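Local coordinates for protein putative phosphatase (Clostridium difficile, PDB 3SD7) that probably hydrolyses phosphate esters as a haloacid dehalogenase-like phosphatase, and holds a sodium ion at its presumed active site, at residues V190-Y195 with Y212-F217; I205-V210 with E224-V229; T39-K44 with N109-N114. One frame throughout, in Å; residues are numbered along the deposited sequence.

In the fold
Contact 3 closes along the chain before the other two open; contacts 1 and 2 alternate their segments. Strands 187-191, 206-210 and 227-229 are consecutive in the six-stranded parallel sheet, so contacts 1 and 2, centres about 10 Å apart, share it. Contact 3 is a two-stranded antiparallel pair whose strands are joined through helices 44-57, 75-82 and 87-105, its centre about 13 Å from contact 1 and about 19 Å from contact 2. Contacts 1 and 3 meet through Y212 with T39 and Y214 with D42, beside the sodium ion at the C-terminal ends of strands 31-34 and 187-191, consistent with their lining the presumed active site while contact 2 closes the edge of the sheet.

Contact 1 of 3, residues V190-Y195 with Y212-F217. With NA (sodium ion), chain B.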
ATOM      1  N   VAL A 190      -2.730   0.229 -10.135  1.00 19.02           N
ATOM      2  CA  VAL A 190      -1.369   0.767  -9.951  1.00 18.22           C
ATOM      3  C   VAL A 190      -0.836   0.307  -8.596  1.00 19.53           C
ATOM      4  O   VAL A 190      -1.468   0.512  -7.568  1.00 19.61           O
ATOM      5  CB  VAL A 190      -1.379   2.288  -9.999  1.00 19.89           C
ATOM      6  CG1 VAL A 190       0.039   2.852  -9.835  1.00 19.36           C
ATOM      7  CG2 VAL A 190      -2.018   2.781 -11.292  1.00 19.94           C
ATOM      8  N   GLY A 191       0.346  -0.306  -8.582  1.00 18.12           N
ATOM      9  CA  GLY A 191       0.893  -0.815  -7.345  1.00 17.63           C
ATOM     10  C   GLY A 191       2.382  -1.086  -7.427  1.00 17.31           C
ATOM     11  O   GLY A 191       2.939  -1.114  -8.516  1.00 18.91           O
ATOM     12  N   ASP A 192       2.999  -1.299  -6.264  1.00 17.93           N
ATOM     13  CA  ASP A 192       4.457  -1.519  -6.180  1.00 18.10           C
ATOM     14  C   ASP A 192       4.874  -2.949  -5.855  1.00 18.60           C
ATOM     15  O   ASP A 192       6.051  -3.192  -5.704  1.00 20.65           O
ATOM     16  CB  ASP A 192       5.080  -0.629  -5.127  1.00 18.72           C
ATOM     17  CG  ASP A 192       4.660  -1.027  -3.696  1.00 21.64           C
ATOM     18  OD1 ASP A 192       3.441  -1.322  -3.462  1.00 22.96           O
ATOM     19  OD2 ASP A 192       5.504  -1.023  -2.775  1.00 20.10           O
ATOM     20  N   ARG A 193       3.941  -3.883  -5.791  1.00 18.73           N
ATOM     21  CA  ARG A 193       4.280  -5.270  -5.495  1.00 18.09           C
ATOM     22  C   ARG A 193       3.653  -6.231  -6.448  1.00 19.77           C
ATOM     23  O   ARG A 193       2.614  -5.942  -7.079  1.00 20.06           O
ATOM     24  CB  ARG A 193       3.810  -5.659  -4.088  1.00 18.99           C
ATOM     25  CG  ARG A 193       4.437  -4.844  -2.926  1.00 20.63           C
ATOM     26  CD  ARG A 193       5.973  -4.897  -2.826  1.00 21.67           C
ATOM     27  NE  ARG A 193       6.503  -6.245  -2.851  1.00 21.26           N
ATOM     28  CZ  ARG A 193       6.617  -7.058  -1.804  1.00 23.70           C
ATOM     29  NH1 ARG A 193       6.231  -6.684  -0.588  1.00 25.78           N
ATOM     30  NH2 ARG A 193       7.149  -8.272  -1.960  1.00 25.88           N
ATOM     31  N   LYS A 194       4.253  -7.411  -6.541  1.00 20.66           N
ATOM     32  CA  LYS A 194       3.641  -8.488  -7.329  1.00 21.79           C
ATOM     33  C   LYS A 194       2.166  -8.752  -6.932  1.00 21.39           C
ATOM     34  O   LYS A 194       1.363  -9.086  -7.774  1.00 23.28           O
ATOM     35  CB  LYS A 194       4.443  -9.787  -7.212  1.00 23.63           C
ATOM     36  CG  LYS A 194       4.565 -10.324  -5.823  1.00 25.32           C
ATOM     37  CD  LYS A 194       5.499 -11.554  -5.759  1.00 33.36           C
ATOM     38  CE  LYS A 194       5.585 -12.051  -4.344  1.00 39.25           C
ATOM     39  NZ  LYS A 194       6.350 -13.348  -4.207  1.00 44.46           N
ATOM     40  N   TYR A 195       1.828  -8.569  -5.660  1.00 21.86           N
ATOM     41  CA  TYR A 195       0.482  -8.849  -5.169  1.00 22.49           C
ATOM     42  C   TYR A 195      -0.578  -8.006  -5.858  1.00 21.15           C
ATOM     43  O   TYR A 195      -1.727  -8.462  -6.075  1.00 24.12           O
ATOM     44  CB  TYR A 195       0.431  -8.687  -3.649  1.00 22.68           C
ATOM     45  CG  TYR A 195       1.481  -9.531  -2.979  1.00 25.20           C
ATOM     46  CD1 TYR A 195       1.415 -10.911  -3.036  1.00 29.22           C
ATOM     47  CD2 TYR A 195       2.579  -8.940  -2.345  1.00 29.13           C
ATOM     48  CE1 TYR A 195       2.406 -11.692  -2.462  1.00 34.73           C
ATOM     49  CE2 TYR A 195       3.568  -9.715  -1.781  1.00 32.23           C
ATOM     50  CZ  TYR A 195       3.478 -11.078  -1.840  1.00 34.27           C
ATOM     51  OH  TYR A 195       4.467 -11.863  -1.270  1.00 37.73           O
ATOM     52  N   TYR A 212       9.365   2.628  -7.603  1.00 23.69           N
ATOM     53  CA  TYR A 212       9.784   3.548  -6.544  1.00 23.66           C
ATOM     54  C   TYR A 212       9.349   3.151  -5.141  1.00 22.53           C
ATOM     55  O   TYR A 212       9.674   3.846  -4.164  1.00 26.30           O
ATOM     56  CB  TYR A 212       9.305   4.984  -6.851  1.00 26.48           C
ATOM     57  CG  TYR A 212       7.824   5.131  -6.981  1.00 22.53           C
ATOM     58  CD1 TYR A 212       7.006   5.193  -5.835  1.00 23.66           C
ATOM     59  CD2 TYR A 212       7.202   5.212  -8.228  1.00 21.05           C
ATOM     60  CE1 TYR A 212       5.657   5.327  -5.942  1.00 21.46           C
ATOM     61  CE2 TYR A 212       5.846   5.357  -8.337  1.00 22.23           C
ATOM     62  CZ  TYR A 212       5.067   5.433  -7.193  1.00 19.96           C
ATOM     63  OH  TYR A 212       3.707   5.568  -7.310  1.00 23.15           O
ATOM     64  N   GLY A 213       8.636   2.030  -5.050  1.00 21.43           N
ATOM     65  CA  GLY A 213       8.164   1.498  -3.797  1.00 20.87           C
ATOM     66  C   GLY A 213       8.995   0.341  -3.275  1.00 21.50           C
ATOM     67  O   GLY A 213      10.263   0.371  -3.299  1.00 23.51           O
ATOM     68  N   TYR A 214       8.304  -0.670  -2.778  1.00 21.13           N
ATOM     69  CA  TYR A 214       8.948  -1.775  -2.094  1.00 21.24           C
ATOM     70  C   TYR A 214       9.194  -3.020  -2.952  1.00 23.54           C
ATOM     71  O   TYR A 214       9.830  -3.953  -2.502  1.00 26.58           O
ATOM     72  CB  TYR A 214       8.206  -2.098  -0.780  1.00 22.70           C
ATOM     73  CG  TYR A 214       8.459  -1.011   0.234  1.00 21.10           C
ATOM     74  CD1 TYR A 214       9.479  -1.136   1.158  1.00 23.73           C
ATOM     75  CD2 TYR A 214       7.721   0.189   0.223  1.00 20.29           C
ATOM     76  CE1 TYR A 214       9.762  -0.141   2.057  1.00 26.58           C
ATOM     77  CE2 TYR A 214       8.023   1.207   1.139  1.00 22.13           C
ATOM     78  CZ  TYR A 214       9.025   1.011   2.051  1.00 25.76           C
ATOM     79  OH  TYR A 214       9.368   1.987   2.959  1.00 27.21           O
ATOM     80  N   GLY A 215       8.725  -2.999  -4.180  1.00 20.57           N
ATOM     81  CA  GLY A 215       8.969  -4.097  -5.111  1.00 20.46           C
ATOM     82  C   GLY A 215      10.196  -3.826  -5.959  1.00 22.03           C
ATOM     83  O   GLY A 215      10.357  -2.737  -6.522  1.00 22.60           O
ATOM     84  N   SER A 216      11.059  -4.840  -6.082  1.00 23.57           N
ATOM     85  CA  SER A 216      12.201  -4.751  -6.960  1.00 24.52           C
ATOM     86  C   SER A 216      11.828  -4.906  -8.429  1.00 22.26           C
ATOM     87  O   SER A 216      10.773  -5.448  -8.760  1.00 23.27           O
ATOM     88  CB  SER A 216      13.165  -5.883  -6.628  1.00 25.86           C
ATOM     89  OG  SER A 216      12.576  -7.142  -6.911  1.00 24.11           O
ATOM     90  N   PHE A 217      12.719  -4.454  -9.309  1.00 24.46           N
ATOM     91  CA  PHE A 217      12.526  -4.697 -10.730  1.00 24.41           C
ATOM     92  C   PHE A 217      12.391  -6.199 -11.010  1.00 25.05           C
ATOM     93  O   PHE A 217      11.555  -6.619 -11.808  1.00 25.68           O
ATOM     94  CB  PHE A 217      13.640  -4.118 -11.568  1.00 25.67           C
ATOM     95  CG  PHE A 217      13.493  -4.453 -13.038  1.00 27.55           C
ATOM     96  CD1 PHE A 217      12.559  -3.789 -13.821  1.00 30.95           C
ATOM     97  CD2 PHE A 217      14.243  -5.465 -13.610  1.00 28.30           C
ATOM     98  CE1 PHE A 217      12.411  -4.112 -15.167  1.00 33.30           C
ATOM     99  CE2 PHE A 217      14.092  -5.797 -14.940  1.00 33.03           C
ATOM    100  CZ  PHE A 217      13.174  -5.106 -15.724  1.00 34.28           C
TER
HETATM  101 NA    NA B 217       2.274  -1.598  -1.604  0.70 22.65          NA
HETATM  102  O   HOH W   1       4.433  -1.858  -0.517  1.00 20.97           O
HETATM  103  O   HOH W   2       1.474  -3.244  -2.789  1.00 24.27           O
HETATM  104  O   HOH W   3       0.764  -1.873  -0.013  1.00 25.23           O
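D192 and Y214 meet through one carboxylate oxygen and one backbone amide: Y214 N donates to D192 OD2 over 2.8 Å at a nearly straight 166°, using the anti lone pair, the one turned away from OD1. That leaves OD1 for the metal, and D192 OD1 binds the sodium ion at 2.2 Å. The side chain stands between its own backbone N and carbonyl carbon (chi1 69°), which aims the carboxylate at ion and loop together. OD2 is gripped a second time by a water of the metal shell, 2.6 Å from D192 OD2, so both oxygens are fixed and the rotation of the group is set. Y214 offers more than its amide: D192 OD2 lies in the plane of its ring, at the edge, and Y214 CB comes within 3.5 Å of that oxygen. The far end of the ring leads away, and its hydroxyl bonds D42.

R193 meets the same loop with the middle of its side chain. Bends at chi2 and chi3 fold the chain, and R193 CD rests 3.6 Å from G215 N. Y214 O lies over one face of the guanidinium, whose NE makes a salt bridge with E219. The backbones close in where G215 CA makes a CA-H...O contact with D192 O at 3.1 Å.

The sodium site is completed by D37 O and three waters, consistent with the place of the catalytic magnesium in haloacid dehalogenase-like enzymes, here taken by sodium. D192 follows strand 187-191 and R193 is the N-cap residue of helix 194-203, while the 212-217 loop runs from strand 206-210 into helix 217-223 through S216, the N-cap residue of that helix, whose OG takes the backbone N of E219.

Contact 2 of 3, residues I205-V210 with E224-V229; sequences IDSIGV and EPTYIV
S207 carries OG between its backbone N and carbonyl carbon (chi1 55°), and T226 holds OG1 beside its own N (chi1 -43°); these rotations let the two residues exchange bonds at the start of a parallel strand pair, the closing step of the beta-alpha-beta unit 206-210, 217-223, 227-229. S207 N donates to T226 OG1 over 2.9 Å, and T226 N returns a longer bond of 3.3 Å to S207 OG. Regular pairing follows, with Y227 N to S207 O, G209 N to Y227 O and V229 N to G209 O, along strand axes 25° apart.

I208, V210, Y227 and V229 share one face of the sheet, where I238 of helix 235-239 packs on I208, Y227 and V229. I208 CG1 lies 4.0 Å from Y227 CD2, approaching the ring obliquely, while the Y227 hydroxyl and D206 both reach Y29. On the other face P225 packs beside G209, with P225 CB 3.9 Å from G209 N, and I197 of helix 194-203 touches both S207 and P225. Further along the first face, V229 CG2 touches two branches, 3.7 Å from I208 CG2 and 3.6 Å from V210 CG1.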
ATOM      1  N   ILE A 205      -7.940  -7.032 -15.315  1.00 33.13           N
ATOM      2  CA  ILE A 205      -7.668  -5.642 -15.617  1.00 31.46           C
ATOM      3  C   ILE A 205      -6.165  -5.419 -15.820  1.00 32.04           C
ATOM      4  O   ILE A 205      -5.318  -6.219 -15.356  1.00 32.59           O
ATOM      5  CB  ILE A 205      -8.219  -4.680 -14.519  1.00 28.80           C
ATOM      6  CG1 ILE A 205      -7.594  -4.953 -13.158  1.00 27.22           C
ATOM      7  CG2 ILE A 205      -9.764  -4.835 -14.396  1.00 29.58           C
ATOM      8  CD1 ILE A 205      -8.040  -3.969 -12.087  1.00 25.65           C
ATOM      9  N   ASP A 206      -5.848  -4.332 -16.518  1.00 31.08           N
ATOM     10  CA  ASP A 206      -4.487  -3.916 -16.766  1.00 30.56           C
ATOM     11  C   ASP A 206      -3.819  -3.441 -15.468  1.00 27.76           C
ATOM     12  O   ASP A 206      -4.485  -3.231 -14.433  1.00 24.39           O
ATOM     13  CB  ASP A 206      -4.444  -2.807 -17.835  1.00 31.70           C
ATOM     14  CG  ASP A 206      -4.701  -3.336 -19.256  1.00 37.53           C
ATOM     15  OD1 ASP A 206      -4.789  -4.568 -19.443  1.00 38.16           O
ATOM     16  OD2 ASP A 206      -4.802  -2.510 -20.200  1.00 39.38           O
ATOM     17  N   SER A 207      -2.496  -3.299 -15.530  1.00 27.26           N
ATOM     18  CA  SER A 207      -1.707  -2.900 -14.396  1.00 24.61           C
ATOM     19  C   SER A 207      -0.472  -2.088 -14.721  1.00 25.33           C
ATOM     20  O   SER A 207       0.161  -2.249 -15.770  1.00 26.00           O
ATOM     21  CB  SER A 207      -1.254  -4.143 -13.601  1.00 26.20           C
ATOM     22  OG  SER A 207      -0.568  -5.064 -14.440  1.00 27.39           O
ATOM     23  N   ILE A 208      -0.123  -1.229 -13.769  1.00 23.88           N
ATOM     24  CA  ILE A 208       1.117  -0.481 -13.781  1.00 22.96           C
ATOM     25  C   ILE A 208       1.891  -0.941 -12.534  1.00 22.40           C
ATOM     26  O   ILE A 208       1.401  -0.822 -11.392  1.00 22.34           O
ATOM     27  CB  ILE A 208       0.932   1.034 -13.642  1.00 23.68           C
ATOM     28  CG1 ILE A 208       0.137   1.587 -14.829  1.00 26.21           C
ATOM     29  CG2 ILE A 208       2.341   1.711 -13.572  1.00 25.80           C
ATOM     30  CD1 ILE A 208      -0.137   3.094 -14.752  1.00 25.43           C
ATOM     31  N   GLY A 209       3.066  -1.512 -12.754  1.00 22.69           N
ATOM     32  CA  GLY A 209       3.957  -1.874 -11.668  1.00 22.48           C
ATOM     33  C   GLY A 209       4.951  -0.731 -11.492  1.00 22.84           C
ATOM     34  O   GLY A 209       5.671  -0.353 -12.451  1.00 27.01           O
ATOM     35  N   VAL A 210       5.003  -0.149 -10.301  1.00 20.74           N
ATOM     36  CA  VAL A 210       5.926   0.943 -10.051  1.00 21.74           C
ATOM     37  C   VAL A 210       7.190   0.407  -9.372  1.00 21.74           C
ATOM     38  O   VAL A 210       7.137  -0.568  -8.628  1.00 22.13           O
ATOM     39  CB  VAL A 210       5.310   2.095  -9.222  1.00 20.44           C
ATOM     40  CG1 VAL A 210       3.925   2.481  -9.803  1.00 23.25           C
ATOM     41  CG2 VAL A 210       5.179   1.739  -7.709  1.00 21.65           C
ATOM     42  N   GLU A 224       4.993  -9.520 -14.730  1.00 31.35           N
ATOM     43  CA  GLU A 224       4.512  -9.139 -16.071  1.00 33.96           C
ATOM     44  C   GLU A 224       3.294  -8.184 -16.107  1.00 32.74           C
ATOM     45  O   GLU A 224       2.273  -8.494 -16.734  1.00 34.57           O
ATOM     46  CB  GLU A 224       4.234 -10.394 -16.912  1.00 37.49           C
ATOM     47  CG  GLU A 224       5.486 -11.216 -17.178  1.00 41.30           C
ATOM     48  CD  GLU A 224       5.237 -12.537 -17.892  1.00 53.78           C
ATOM     49  OE1 GLU A 224       4.070 -12.871 -18.229  1.00 56.96           O
ATOM     50  OE2 GLU A 224       6.239 -13.253 -18.120  1.00 56.65           O
ATOM     51  N   PRO A 225       3.422  -7.010 -15.475  1.00 28.91           N
ATOM     52  CA  PRO A 225       2.330  -6.040 -15.547  1.00 27.47           C
ATOM     53  C   PRO A 225       2.199  -5.473 -16.957  1.00 28.00           C
ATOM     54  O   PRO A 225       3.063  -5.706 -17.811  1.00 30.29           O
ATOM     55  CB  PRO A 225       2.776  -4.926 -14.599  1.00 26.05           C
ATOM     56  CG  PRO A 225       4.256  -5.005 -14.602  1.00 26.80           C
ATOM     57  CD  PRO A 225       4.593  -6.465 -14.764  1.00 27.37           C
ATOM     58  N   THR A 226       1.132  -4.720 -17.193  1.00 28.04           N
ATOM     59  CA  THR A 226       0.907  -4.128 -18.509  1.00 29.89           C
ATOM     60  C   THR A 226       1.992  -3.104 -18.775  1.00 29.86           C
ATOM     61  O   THR A 226       2.487  -3.005 -19.904  1.00 32.51           O
ATOM     62  CB  THR A 226      -0.462  -3.489 -18.613  1.00 29.19           C
ATOM     63  OG1 THR A 226      -1.430  -4.355 -18.014  1.00 29.47           O
ATOM     64  CG2 THR A 226      -0.828  -3.199 -20.086  1.00 32.82           C
ATOM     65  N   TYR A 227       2.370  -2.364 -17.737  1.00 29.11           N
ATOM     66  CA  TYR A 227       3.390  -1.330 -17.824  1.00 30.16           C
ATOM     67  C   TYR A 227       4.245  -1.305 -16.571  1.00 29.01           C
ATOM     68  O   TYR A 227       3.779  -1.671 -15.478  1.00 25.51           O
ATOM     69  CB  TYR A 227       2.729   0.052 -17.931  1.00 30.59           C
ATOM     70  CG  TYR A 227       1.592   0.155 -18.927  1.00 31.57           C
ATOM     71  CD1 TYR A 227       1.823   0.432 -20.268  1.00 41.10           C
ATOM     72  CD2 TYR A 227       0.273  -0.006 -18.509  1.00 32.08           C
ATOM     73  CE1 TYR A 227       0.763   0.534 -21.167  1.00 43.27           C
ATOM     74  CE2 TYR A 227      -0.786   0.097 -19.399  1.00 35.95           C
ATOM     75  CZ  TYR A 227      -0.540   0.359 -20.714  1.00 42.70           C
ATOM     76  OH  TYR A 227      -1.618   0.449 -21.589  1.00 46.19           O
ATOM     77  N   ILE A 228       5.485  -0.840 -16.729  1.00 29.42           N
ATOM     78  CA  ILE A 228       6.397  -0.625 -15.618  1.00 28.61           C
ATOM     79  C   ILE A 228       6.837   0.848 -15.615  1.00 30.70           C
ATOM     80  O   ILE A 228       7.208   1.382 -16.686  1.00 34.21           O
ATOM     81  CB  ILE A 228       7.618  -1.551 -15.735  1.00 29.84           C
ATOM     82  CG1 ILE A 228       7.166  -3.017 -15.611  1.00 30.81           C
ATOM     83  CG2 ILE A 228       8.672  -1.246 -14.665  1.00 30.48           C
ATOM     84  CD1 ILE A 228       8.274  -4.023 -15.850  1.00 34.00           C
ATOM     85  N   VAL A 229       6.802   1.504 -14.449  1.00 29.04           N
ATOM     86  CA  VAL A 229       7.302   2.887 -14.322  1.00 31.52           C
ATOM     87  C   VAL A 229       8.334   3.043 -13.195  1.00 30.90           C
ATOM     88  O   VAL A 229       8.221   2.393 -12.141  1.00 28.10           O
ATOM     89  CB  VAL A 229       6.157   3.915 -14.136  1.00 32.01           C
ATOM     90  CG1 VAL A 229       5.213   3.814 -15.308  1.00 35.20           C
ATOM     91  CG2 VAL A 229       5.431   3.679 -12.823  1.00 29.71           C
TER

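Contact 3 of 3, residues T39-K44 with N109-N114; sequences TLTDPK and NKIYEN. With GOL (glycerol), chain E.
Y112 lays its ring along the backbone that runs from T39 to D42, with Y112 CE2 3.4 Å from T41 C. Y112 CG lies beside its backbone N (chi1 -72°), which sends the ring back along the 39-44 segment until its hydroxyl end reaches D42. There Y112 OH is 3.4 Å from D42 CB, and the carboxylate and ring planes are only 12° apart. The two polar ends then share a glycerol, probably from the crystallisation liquor: Y112 OH donates to O1 over 2.6 Å, while O3 donates to D42 OD2. K44 NZ also binds O3, so D42, K44 and Y112 line a small polar site.

D42 has its CG anti to the backbone N (chi1 -174°), which carries the carboxylate out toward the glycerol. Its OD1 accepts from K44 N in an Asx turn, met from above the carboxylate plane.

The backbones pair as a short antiparallel ladder. D42 N donates to K110 O at 2.7 Å and K110 N returns to D42 O, a hydrogen-bonded pair, while T41 and I111 form the adjacent non-hydrogen-bonded one; Y112 N adds an almost straight bond to L40 O. N109 OD1 rests 3.4 Å from P43 CA, and a water joins it to T41 OG1.

T39 belongs to a DxDx(T/V) sequence after strand 31-34, consistent with the nucleophile loop of haloacid dehalogenase-like enzymes. The short antiparallel pair after it, with helices 44-57, 75-82 and 87-105 inserted between its strands, fits the flap-and-cap layout of this fold.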
ATOM      1  N   THR A  39       3.077   3.079  -2.965  1.00 18.93           N
ATOM      2  CA  THR A  39       2.465   3.489  -4.221  1.00 17.95           C
ATOM      3  C   THR A  39       2.058   4.963  -4.097  1.00 17.96           C
ATOM      4  O   THR A  39       2.480   5.783  -4.896  1.00 20.33           O
ATOM      5  CB  THR A  39       1.279   2.620  -4.545  1.00 18.68           C
ATOM      6  OG1 THR A  39       1.718   1.254  -4.665  1.00 19.81           O
ATOM      7  CG2 THR A  39       0.644   3.023  -5.876  1.00 20.23           C
ATOM      8  N   LEU A  40       1.231   5.264  -3.117  1.00 17.89           N
ATOM      9  CA  LEU A  40       0.873   6.652  -2.815  1.00 19.36           C
ATOM     10  C   LEU A  40       1.700   7.256  -1.736  1.00 20.20           C
ATOM     11  O   LEU A  40       2.106   8.431  -1.848  1.00 22.12           O
ATOM     12  CB  LEU A  40      -0.599   6.754  -2.397  1.00 20.13           C
ATOM     13  CG  LEU A  40      -1.629   6.307  -3.433  1.00 19.01           C
ATOM     14  CD1 LEU A  40      -3.054   6.283  -2.806  1.00 21.17           C
ATOM     15  CD2 LEU A  40      -1.609   7.225  -4.648  1.00 19.67           C
ATOM     16  N   THR A  41       1.911   6.502  -0.670  1.00 21.67           N
ATOM     17  CA  THR A  41       2.630   6.984   0.529  1.00 22.51           C
ATOM     18  C   THR A  41       3.619   5.942   1.031  1.00 22.90           C
ATOM     19  O   THR A  41       3.467   4.747   0.791  1.00 20.78           O
ATOM     20  CB  THR A  41       1.633   7.343   1.654  1.00 25.70           C
ATOM     21  OG1 THR A  41       0.805   6.195   1.931  1.00 24.82           O
ATOM     22  CG2 THR A  41       0.720   8.513   1.225  1.00 25.66           C
ATOM     23  N   ASP A  42       4.652   6.414   1.715  1.00 22.13           N
ATOM     24  CA  ASP A  42       5.709   5.543   2.240  1.00 23.09           C
ATOM     25  C   ASP A  42       5.551   5.454   3.776  1.00 22.94           C
ATOM     26  O   ASP A  42       5.695   6.462   4.472  1.00 24.61           O
ATOM     27  CB  ASP A  42       7.071   6.108   1.842  1.00 23.51           C
ATOM     28  CG  ASP A  42       8.225   5.193   2.216  1.00 24.58           C
ATOM     29  OD1 ASP A  42       7.985   4.191   2.904  1.00 25.16           O
ATOM     30  OD2 ASP A  42       9.391   5.519   1.876  1.00 30.01           O
ATOM     31  N   PRO A  43       5.303   4.250   4.308  1.00 22.19           N
ATOM     32  CA  PRO A  43       5.073   4.087   5.730  1.00 23.58           C
ATOM     33  C   PRO A  43       6.331   3.819   6.546  1.00 24.40           C
ATOM     34  O   PRO A  43       6.228   3.531   7.733  1.00 27.73           O
ATOM     35  CB  PRO A  43       4.201   2.837   5.765  1.00 23.55           C
ATOM     36  CG  PRO A  43       4.749   2.003   4.668  1.00 23.48           C
ATOM     37  CD  PRO A  43       5.086   2.977   3.579  1.00 21.95           C
ATOM     38  N   LYS A  44       7.495   3.908   5.915  1.00 25.74           N
ATOM     39  CA  LYS A  44       8.752   3.517   6.556  1.00 27.54           C
ATOM     40  C   LYS A  44       8.954   4.034   7.982  1.00 27.90           C
ATOM     41  O   LYS A  44       9.263   3.272   8.895  1.00 29.73           O
ATOM     42  CB  LYS A  44       9.925   3.908   5.661  1.00 27.40           C
ATOM     43  CG  LYS A  44      11.284   3.634   6.272  1.00 33.33           C
ATOM     44  CD  LYS A  44      12.402   3.926   5.313  1.00 36.31           C
ATOM     45  CE  LYS A  44      12.539   2.801   4.272  1.00 40.65           C
ATOM     46  NZ  LYS A  44      13.675   3.034   3.315  1.00 43.45           N
ATOM     47  N   ASN A 109       4.157   8.917   7.985  1.00 31.60           N
ATOM     48  CA  ASN A 109       4.207   8.500   6.595  1.00 30.67           C
ATOM     49  C   ASN A 109       4.703   9.670   5.764  1.00 31.87           C
ATOM     50  O   ASN A 109       4.640  10.832   6.207  1.00 34.52           O
ATOM     51  CB  ASN A 109       2.810   8.111   6.058  1.00 29.94           C
ATOM     52  CG  ASN A 109       2.165   6.980   6.813  1.00 30.03           C
ATOM     53  OD1 ASN A 109       2.263   5.817   6.403  1.00 28.33           O
ATOM     54  ND2 ASN A 109       1.487   7.301   7.927  1.00 31.33           N
ATOM     55  N   LYS A 110       5.184   9.378   4.560  1.00 29.54           N
ATOM     56  CA  LYS A 110       5.644  10.401   3.641  1.00 30.76           C
ATOM     57  C   LYS A 110       4.995  10.186   2.292  1.00 30.03           C
ATOM     58  O   LYS A 110       5.136   9.112   1.692  1.00 31.01           O
ATOM     59  CB  LYS A 110       7.144  10.280   3.477  1.00 33.54           C
ATOM     60  CG  LYS A 110       7.855  11.440   2.794  1.00 41.89           C
ATOM     61  CD  LYS A 110       9.366  11.154   2.796  1.00 47.22           C
ATOM     62  CE  LYS A 110      10.203  12.242   2.149  1.00 52.54           C
ATOM     63  NZ  LYS A 110      11.661  11.935   2.327  1.00 56.13           N
ATOM     64  N   ILE A 111       4.347  11.204   1.762  1.00 28.24           N
ATOM     65  CA  ILE A 111       3.725  11.078   0.453  1.00 26.20           C
ATOM     66  C   ILE A 111       4.831  11.102  -0.601  1.00 26.81           C
ATOM     67  O   ILE A 111       5.795  11.849  -0.467  1.00 27.58           O
ATOM     68  CB  ILE A 111       2.637  12.153   0.224  1.00 27.22           C
ATOM     69  CG1 ILE A 111       1.911  11.930  -1.085  1.00 24.56           C
ATOM     70  CG2 ILE A 111       3.239  13.565   0.286  1.00 30.14           C
ATOM     71  CD1 ILE A 111       0.582  12.757  -1.186  1.00 30.76           C
ATOM     72  N   TYR A 112       4.704  10.289  -1.647  1.00 25.45           N
ATOM     73  CA  TYR A 112       5.738  10.282  -2.677  1.00 26.97           C
ATOM     74  C   TYR A 112       5.735  11.609  -3.408  1.00 28.13           C
ATOM     75  O   TYR A 112       4.679  12.173  -3.697  1.00 27.70           O
ATOM     76  CB  TYR A 112       5.614   9.085  -3.612  1.00 26.31           C
ATOM     77  CG  TYR A 112       6.010   7.812  -2.935  1.00 24.71           C
ATOM     78  CD1 TYR A 112       7.349   7.531  -2.694  1.00 24.65           C
ATOM     79  CD2 TYR A 112       5.066   6.868  -2.530  1.00 23.39           C
ATOM     80  CE1 TYR A 112       7.736   6.356  -2.038  1.00 26.14           C
ATOM     81  CE2 TYR A 112       5.451   5.683  -1.864  1.00 23.87           C
ATOM     82  CZ  TYR A 112       6.803   5.450  -1.637  1.00 24.93           C
ATOM     83  OH  TYR A 112       7.244   4.319  -0.994  1.00 24.09           O
ATOM     84  N   GLU A 113       6.929  12.112  -3.693  1.00 26.93           N
ATOM     85  CA  GLU A 113       7.047  13.359  -4.394  1.00 30.24           C
ATOM     86  C   GLU A 113       6.265  13.296  -5.713  1.00 27.98           C
ATOM     87  O   GLU A 113       6.351  12.312  -6.436  1.00 27.50           O
ATOM     88  CB  GLU A 113       8.518  13.657  -4.694  1.00 32.01           C
ATOM     89  CG  GLU A 113       8.774  15.069  -4.956  1.00 39.50           C
ATOM     90  CD  GLU A 113       8.702  15.907  -3.683  1.00 45.07           C
ATOM     91  OE1 GLU A 113       8.366  17.079  -3.807  1.00 47.66           O
ATOM     92  OE2 GLU A 113       8.974  15.386  -2.563  1.00 51.89           O
ATOM     93  N   ASN A 114       5.487  14.344  -5.954  1.00 29.00           N
ATOM     94  CA  ASN A 114       4.676  14.565  -7.183  1.00 29.63           C
ATOM     95  C   ASN A 114       3.370  13.793  -7.266  1.00 28.19           C
ATOM     96  O   ASN A 114       2.612  13.968  -8.220  1.00 28.76           O
ATOM     97  CB  ASN A 114       5.507  14.325  -8.442  1.00 32.35           C
ATOM     98  CG  ASN A 114       6.777  15.183  -8.462  1.00 35.70           C
ATOM     99  OD1 ASN A 114       6.735  16.373  -8.137  1.00 37.63           O
ATOM    100  ND2 ASN A 114       7.910  14.582  -8.853  1.00 37.02           N
TER
HETATM  101  C1  GOL E 220      10.556   2.933  -0.581  1.00 43.23           C
HETATM  102  O1  GOL E 220       9.768   3.759  -1.401  1.00 32.87           O
HETATM  103  C2  GOL E 220      12.005   3.430  -0.544  1.00 47.50           C
HETATM  104  O2  GOL E 220      12.795   2.426   0.055  1.00 54.43           O
HETATM  105  C3  GOL E 220      12.106   4.761   0.223  1.00 48.37           C
HETATM  106  O3  GOL E 220      11.826   4.638   1.619  1.00 45.39           O
HETATM  107  O   HOH W   4       2.027   4.770   3.816  1.00 20.12           O